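Local coordinates for putative GGDEF domain protein (Pseudomonas aeruginosa, PDB 7E6G) that probably makes cyclic di-GMP from two molecules of GTP as a magnesium-dependent diguanylate cyclase of the GGDEF family, at residues Ser132-Val146 with Leu219-Arg231. Residues are numbered along the deposited sequence; the frame is centred on the assembly and turned at random.
Sequences SYVLAMLDVDFFKQV and LSVTASVGVTEHR. With MG (magnesium ion), chain G; G2P (phosphomethylphosphonic acid guanylate ester), chain H.
The carboxylate of D141 is gripped at both oxygens by the hydroxyls of T222 and S224, in the GGDEF domain sheet. The contact pairs two neighbouring inner strands of that sheet, 134-140 and 223-229, which run antiparallel. S224 OG donates to the syn lone pair of D141 OD1 at 2.7 Å. T222 OG1 donates to the anti lone pair of D141 OD2 at 2.8 Å. Outside the two segments, K251 forms a salt bridge with OD1 and the backbone N of D256 hydrogen-bonds OD2. These partners fix the rotation of the carboxylate.

Backbone hydrogen bonds run from the H230–Y133 pair to D141 N, which meets T222 O at 2.9 Å. A136, L138, A223, V225 and V227 pack on one face, with L138 CG 3.6 Å from A223 CB. D139 lies on the opposite face, alongside M137 and S224.

The end of strand 134-140 carries the magnesium site. D139 OD1 binds the magnesium ion at 2.4 Å and V140 O binds it too. E182 and two oxygens of the GTP analogue G2P complete the ligands seen. K251 NZ also hydrogen-bonds D139 OD1, so it serves both aspartates. D139 OD2 forms a salt bridge with R213 of the second subunit. Past the strand, F142 N donates to G2P O2G in a nearly straight bond (169°).

At the other end, H230 CG is anti to the backbone N (chi1 172°), which lays the imidazole nearly parallel to the Y133 ring (8°), slid apart with little overlap. Y133 OH hydrogen-bonds N123 OD1, and H230 ND1 hydrogen-bonds T239 OG1. H230 CB sits over one Y133 face, 3.5 Å from the ring centroid, in a CH-pi contact.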
loop_
_atom_site.group_PDB
_atom_site.type_symbol
_atom_site.label_atom_id
_atom_site.label_comp_id
_atom_site.label_asym_id
_atom_site.label_seq_id
_atom_site.Cartn_x
_atom_site.Cartn_y
_atom_site.Cartn_z
ATOM N N SER A 132 -10.128 45.834 1.325
ATOM C CA SER A 132 -11.468 45.690 1.636
ATOM C C SER A 132 -12.299 45.108 0.594
ATOM O O SER A 132 -11.890 44.783 -0.408
ATOM C CB SER A 132 -12.031 46.929 2.175
ATOM O OG SER A 132 -12.179 47.819 1.166
ATOM N N TYR A 133 -13.484 44.804 0.973
ATOM C CA TYR A 133 -14.467 44.248 0.057
ATOM C C TYR A 133 -15.633 45.217 -0.075
ATOM O O TYR A 133 -15.791 46.151 0.719
ATOM C CB TYR A 133 -14.973 42.881 0.533
ATOM C CG TYR A 133 -15.569 42.936 1.914
ATOM C CD1 TYR A 133 -14.779 42.731 3.041
ATOM C CD2 TYR A 133 -16.911 43.255 2.098
ATOM C CE1 TYR A 133 -15.312 42.804 4.314
ATOM C CE2 TYR A 133 -17.470 43.313 3.363
ATOM C CZ TYR A 133 -16.658 43.093 4.474
ATOM O OH TYR A 133 -17.206 43.169 5.730
ATOM N N VAL A 134 -16.459 44.999 -1.089
ATOM C CA VAL A 134 -17.707 45.749 -1.157
ATOM C C VAL A 134 -18.870 44.773 -1.038
ATOM O O VAL A 134 -18.763 43.583 -1.344
ATOM C CB VAL A 134 -17.825 46.625 -2.430
ATOM C CG1 VAL A 134 -16.506 47.370 -2.696
ATOM C CG2 VAL A 134 -18.249 45.809 -3.630
ATOM N N LEU A 135 -19.981 45.298 -0.554
ATOM C CA LEU A 135 -21.189 44.548 -0.266
ATOM C C LEU A 135 -22.326 45.180 -1.052
ATOM O O LEU A 135 -22.556 46.390 -0.944
ATOM C CB LEU A 135 -21.484 44.607 1.234
ATOM C CG LEU A 135 -21.860 43.361 2.012
ATOM C CD1 LEU A 135 -20.852 42.255 1.748
ATOM C CD2 LEU A 135 -21.892 43.746 3.479
ATOM N N ALA A 136 -23.034 44.380 -1.842
ATOM C CA ALA A 136 -24.215 44.851 -2.562
ATOM C C ALA A 136 -25.406 43.991 -2.152
ATOM O O ALA A 136 -25.367 42.773 -2.291
ATOM C CB ALA A 136 -23.981 44.802 -4.073
ATOM N N MET A 137 -26.444 44.604 -1.610
ATOM C CA MET A 137 -27.633 43.876 -1.192
ATOM C C MET A 137 -28.788 44.223 -2.126
ATOM O O MET A 137 -29.158 45.390 -2.276
ATOM C CB MET A 137 -27.998 44.173 0.260
ATOM C CG MET A 137 -28.933 43.117 0.872
ATOM S SD MET A 137 -29.369 43.522 2.572
ATOM C CE MET A 137 -27.888 42.976 3.443
ATOM N N LEU A 138 -29.367 43.202 -2.718
ATOM C CA LEU A 138 -30.301 43.306 -3.817
ATOM C C LEU A 138 -31.633 42.727 -3.356
ATOM O O LEU A 138 -31.663 41.685 -2.712
ATOM C CB LEU A 138 -29.720 42.540 -5.012
ATOM C CG LEU A 138 -30.226 42.685 -6.438
ATOM C CD1 LEU A 138 -29.078 43.012 -7.372
ATOM C CD2 LEU A 138 -30.915 41.383 -6.853
ATOM N N ASP A 139 -32.731 43.421 -3.645
ATOM C CA ASP A 139 -34.066 42.999 -3.227
ATOM C C ASP A 139 -34.999 43.155 -4.417
ATOM O O ASP A 139 -35.055 44.232 -5.018
ATOM C CB ASP A 139 -34.563 43.830 -2.033
ATOM C CG ASP A 139 -35.979 43.455 -1.576
ATOM O OD1 ASP A 139 -36.925 43.454 -2.399
ATOM O OD2 ASP A 139 -36.159 43.189 -0.364
ATOM N N VAL A 140 -35.745 42.094 -4.736
ATOM C CA VAL A 140 -36.585 42.088 -5.930
ATOM C C VAL A 140 -37.779 43.023 -5.746
ATOM O O VAL A 140 -38.461 43.013 -4.709
ATOM C CB VAL A 140 -37.029 40.655 -6.262
ATOM C CG1 VAL A 140 -37.909 40.642 -7.515
ATOM C CG2 VAL A 140 -35.811 39.775 -6.473
ATOM N N ASP A 141 -38.037 43.846 -6.760
ATOM C CA ASP A 141 -39.145 44.792 -6.707
ATOM C C ASP A 141 -40.447 44.106 -7.106
ATOM O O ASP A 141 -40.507 43.431 -8.140
ATOM C CB ASP A 141 -38.880 45.979 -7.632
ATOM C CG ASP A 141 -37.626 46.745 -7.268
ATOM O OD1 ASP A 141 -37.327 46.900 -6.074
ATOM O OD2 ASP A 141 -36.938 47.233 -8.184
ATOM N N PHE A 142 -41.484 44.274 -6.277
ATOM C CA PHE A 142 -42.847 43.821 -6.577
ATOM C C PHE A 142 -42.919 42.309 -6.807
ATOM O O PHE A 142 -43.742 41.826 -7.592
ATOM C CB PHE A 142 -43.428 44.581 -7.777
ATOM C CG PHE A 142 -43.434 46.084 -7.604
ATOM C CD1 PHE A 142 -44.130 46.679 -6.553
ATOM C CD2 PHE A 142 -42.748 46.901 -8.488
ATOM C CE1 PHE A 142 -44.141 48.057 -6.390
ATOM C CE2 PHE A 142 -42.760 48.280 -8.332
ATOM C CZ PHE A 142 -43.457 48.857 -7.279
ATOM N N PHE A 143 -42.062 41.550 -6.125
ATOM C CA PHE A 143 -42.074 40.100 -6.276
ATOM C C PHE A 143 -43.426 39.495 -5.914
ATOM O O PHE A 143 -43.843 38.487 -6.508
ATOM C CB PHE A 143 -40.970 39.479 -5.425
ATOM C CG PHE A 143 -40.659 38.070 -5.799
ATOM C CD1 PHE A 143 -40.347 37.748 -7.117
ATOM C CD2 PHE A 143 -40.686 37.060 -4.841
ATOM C CE1 PHE A 143 -40.082 36.446 -7.478
ATOM C CE2 PHE A 143 -40.408 35.752 -5.187
ATOM C CZ PHE A 143 -40.108 35.439 -6.513
ATOM N N LYS A 144 -44.099 40.027 -5.029
ATOM C CA LYS A 144 -45.306 39.577 -4.647
ATOM C C LYS A 144 -46.267 39.587 -5.796
ATOM O O LYS A 144 -47.049 38.791 -5.792
ATOM C CB LYS A 144 -45.636 40.509 -3.620
ATOM C CG LYS A 144 -46.710 40.147 -2.757
ATOM C CD LYS A 144 -46.417 40.752 -1.475
ATOM C CE LYS A 144 -47.636 40.661 -0.623
ATOM N NZ LYS A 144 -47.228 40.669 0.808
ATOM N N GLN A 145 -46.229 40.538 -6.725
ATOM C CA GLN A 145 -47.038 40.480 -7.940
ATOM C C GLN A 145 -46.703 39.245 -8.763
ATOM O O GLN A 145 -47.600 38.603 -9.327
ATOM C CB GLN A 145 -46.850 41.735 -8.788
ATOM C CG GLN A 145 -47.859 42.816 -8.503
ATOM C CD GLN A 145 -49.158 42.660 -9.283
ATOM O OE1 GLN A 145 -49.664 41.537 -9.506
ATOM N NE2 GLN A 145 -49.706 43.801 -9.715
ATOM N N VAL A 146 -45.416 38.898 -8.851
ATOM C CA VAL A 146 -45.054 37.676 -9.548
ATOM C C VAL A 146 -45.774 36.500 -8.917
ATOM O O VAL A 146 -46.442 35.713 -9.597
ATOM C CB VAL A 146 -43.529 37.476 -9.544
ATOM C CG1 VAL A 146 -43.178 36.188 -10.242
ATOM C CG2 VAL A 146 -42.829 38.641 -10.214
ATOM N N LEU A 219 -42.009 37.178 -18.202
ATOM C CA LEU A 219 -41.913 38.080 -17.061
ATOM C C LEU A 219 -40.584 38.817 -17.062
ATOM O O LEU A 219 -39.534 38.241 -17.363
ATOM C CB LEU A 219 -42.043 37.311 -15.747
ATOM C CG LEU A 219 -43.376 36.711 -15.301
ATOM C CD1 LEU A 219 -44.041 35.912 -16.397
ATOM C CD2 LEU A 219 -43.197 35.816 -14.071
ATOM N N SER A 220 -40.643 40.093 -16.711
ATOM C CA SER A 220 -39.466 40.903 -16.443
ATOM C C SER A 220 -39.599 41.530 -15.059
ATOM O O SER A 220 -40.710 41.742 -14.552
ATOM C CB SER A 220 -39.280 41.991 -17.485
ATOM O OG SER A 220 -38.814 41.426 -18.702
ATOM N N VAL A 221 -38.452 41.807 -14.437
ATOM C CA VAL A 221 -38.421 42.286 -13.068
ATOM C C VAL A 221 -37.351 43.352 -12.940
ATOM O O VAL A 221 -36.475 43.503 -13.793
ATOM C CB VAL A 221 -38.146 41.159 -12.058
ATOM C CG1 VAL A 221 -39.255 40.119 -12.105
ATOM C CG2 VAL A 221 -36.788 40.541 -12.353
ATOM N N THR A 222 -37.438 44.096 -11.855
ATOM C CA THR A 222 -36.370 44.986 -11.457
ATOM C C THR A 222 -35.971 44.638 -10.034
ATOM O O THR A 222 -36.708 43.962 -9.304
ATOM C CB THR A 222 -36.793 46.451 -11.539
ATOM O OG1 THR A 222 -37.956 46.634 -10.723
ATOM C CG2 THR A 222 -37.097 46.861 -12.988
ATOM N N ALA A 223 -34.785 45.096 -9.648
ATOM C CA ALA A 223 -34.320 44.953 -8.279
ATOM C C ALA A 223 -33.839 46.298 -7.768
ATOM O O ALA A 223 -33.233 47.076 -8.515
ATOM C CB ALA A 223 -33.185 43.929 -8.174
ATOM N N SER A 224 -34.110 46.567 -6.498
ATOM C CA SER A 224 -33.419 47.631 -5.787
ATOM C C SER A 224 -32.121 47.070 -5.234
ATOM O O SER A 224 -32.017 45.868 -4.973
ATOM C CB SER A 224 -34.292 48.175 -4.662
ATOM O OG SER A 224 -35.503 48.707 -5.177
ATOM N N VAL A 225 -31.114 47.928 -5.077
ATOM C CA VAL A 225 -29.855 47.449 -4.508
ATOM C C VAL A 225 -29.158 48.571 -3.756
ATOM O O VAL A 225 -29.087 49.710 -4.222
ATOM C CB VAL A 225 -28.942 46.811 -5.580
ATOM C CG1 VAL A 225 -28.863 47.665 -6.784
ATOM C CG2 VAL A 225 -27.534 46.521 -5.000
ATOM N N GLY A 226 -28.670 48.246 -2.567
ATOM C CA GLY A 226 -27.876 49.163 -1.759
ATOM C C GLY A 226 -26.464 48.607 -1.674
ATOM O O GLY A 226 -26.282 47.413 -1.429
ATOM N N VAL A 227 -25.470 49.455 -1.918
ATOM C CA VAL A 227 -24.096 48.969 -1.898
ATOM C C VAL A 227 -23.242 49.851 -0.991
ATOM O O VAL A 227 -23.454 51.069 -0.904
ATOM C CB VAL A 227 -23.515 48.837 -3.327
ATOM C CG1 VAL A 227 -23.798 50.066 -4.145
ATOM C CG2 VAL A 227 -22.050 48.503 -3.300
ATOM N N THR A 228 -22.329 49.205 -0.252
ATOM C CA THR A 228 -21.339 49.880 0.571
ATOM C C THR A 228 -19.975 49.230 0.426
ATOM O O THR A 228 -19.826 48.117 -0.079
ATOM C CB THR A 228 -21.668 49.869 2.068
ATOM O OG1 THR A 228 -20.861 50.862 2.713
ATOM C CG2 THR A 228 -21.320 48.522 2.686
ATOM N N GLU A 229 -18.979 49.952 0.918
ATOM C CA GLU A 229 -17.632 49.437 1.087
ATOM C C GLU A 229 -17.385 49.094 2.547
ATOM O O GLU A 229 -17.884 49.758 3.462
ATOM C CB GLU A 229 -16.595 50.453 0.643
ATOM C CG GLU A 229 -15.248 49.857 0.413
ATOM C CD GLU A 229 -14.270 50.895 -0.054
ATOM O OE1 GLU A 229 -13.059 50.587 -0.124
ATOM O OE2 GLU A 229 -14.728 52.011 -0.391
ATOM N N HIS A 230 -16.603 48.054 2.768
ATOM C CA HIS A 230 -16.245 47.736 4.133
ATOM C C HIS A 230 -15.284 48.783 4.696
ATOM O O HIS A 230 -14.199 49.001 4.145
ATOM C CB HIS A 230 -15.612 46.365 4.228
ATOM C CG HIS A 230 -15.065 46.101 5.586
ATOM N ND1 HIS A 230 -15.870 46.084 6.704
ATOM C CD2 HIS A 230 -13.798 45.935 6.025
ATOM C CE1 HIS A 230 -15.124 45.873 7.771
ATOM N NE2 HIS A 230 -13.863 45.778 7.387
ATOM N N ARG A 231 -15.669 49.405 5.810
ATOM C CA ARG A 231 -14.825 50.360 6.519
ATOM C C ARG A 231 -14.022 49.625 7.591
ATOM O O ARG A 231 -14.602 48.965 8.456
ATOM C CB ARG A 231 -15.688 51.460 7.132
ATOM C CG ARG A 231 -16.598 52.122 6.096
ATOM C CD ARG A 231 -17.580 53.132 6.700
ATOM N NE ARG A 231 -18.515 53.639 5.692
ATOM C CZ ARG A 231 -19.503 54.501 5.934
ATOM N NH1 ARG A 231 -19.700 54.972 7.167
ATOM N NH2 ARG A 231 -20.291 54.891 4.936
HETATM MG MG MG G . -39.136 42.634 -2.553
HETATM P PG G2P H . -40.954 45.481 -2.719
HETATM O O1G G2P H . -39.668 45.425 -2.486
HETATM O O2G G2P H . -41.227 45.822 -3.944
HETATM O O3G G2P H . -41.672 46.131 -1.803
HETATM O O3B G2P H . -41.287 44.002 -2.521
HETATM P PB G2P H . -42.448 42.958 -2.698
HETATM O O1B G2P H . -41.883 42.094 -3.485
HETATM O O2B G2P H . -43.614 43.449 -3.107
HETATM C C3A G2P H . -42.862 42.190 -1.204
HETATM P PA G2P H . -41.806 41.585 -0.106
HETATM O O1A G2P H . -42.510 42.418 0.756
HETATM O O2A G2P H . -40.683 42.035 -0.884
HETATM O "O5'" G2P H . -42.470 40.315 -0.493
HETATM C "C5'" G2P H . -41.847 39.314 -1.290
HETATM C "C4'" G2P H . -42.639 38.046 -1.334
HETATM O "O4'" G2P H . -41.685 37.145 -1.374
HETATM C "C3'" G2P H . -43.158 37.748 -0.032
HETATM O "O3'" G2P H . -44.528 37.765 -0.128
HETATM C "C2'" G2P H . -42.607 36.395 0.189
HETATM O "O2'" G2P H . -43.457 35.486 0.752
HETATM C "C1'" G2P H . -42.298 36.001 -1.138
HETATM N N9 G2P H . -41.360 34.944 -1.177
HETATM C C8 G2P H . -40.486 34.833 -0.234
HETATM N N7 G2P H . -39.721 33.810 -0.442
HETATM C C5 G2P H . -40.078 33.261 -1.519
HETATM C C6 G2P H . -39.608 32.222 -2.161
HETATM O O6 G2P H . -38.695 31.559 -1.786
HETATM N N1 G2P H . -40.197 31.855 -3.343
HETATM C C2 G2P H . -41.245 32.570 -3.788
HETATM N N2 G2P H . -41.750 32.228 -4.853
HETATM N N3 G2P H . -41.683 33.606 -3.092
HETATM C C4 G2P H . -41.097 33.973 -1.983
HETATM O O HOH W 1 -40.310 43.852 -10.501
#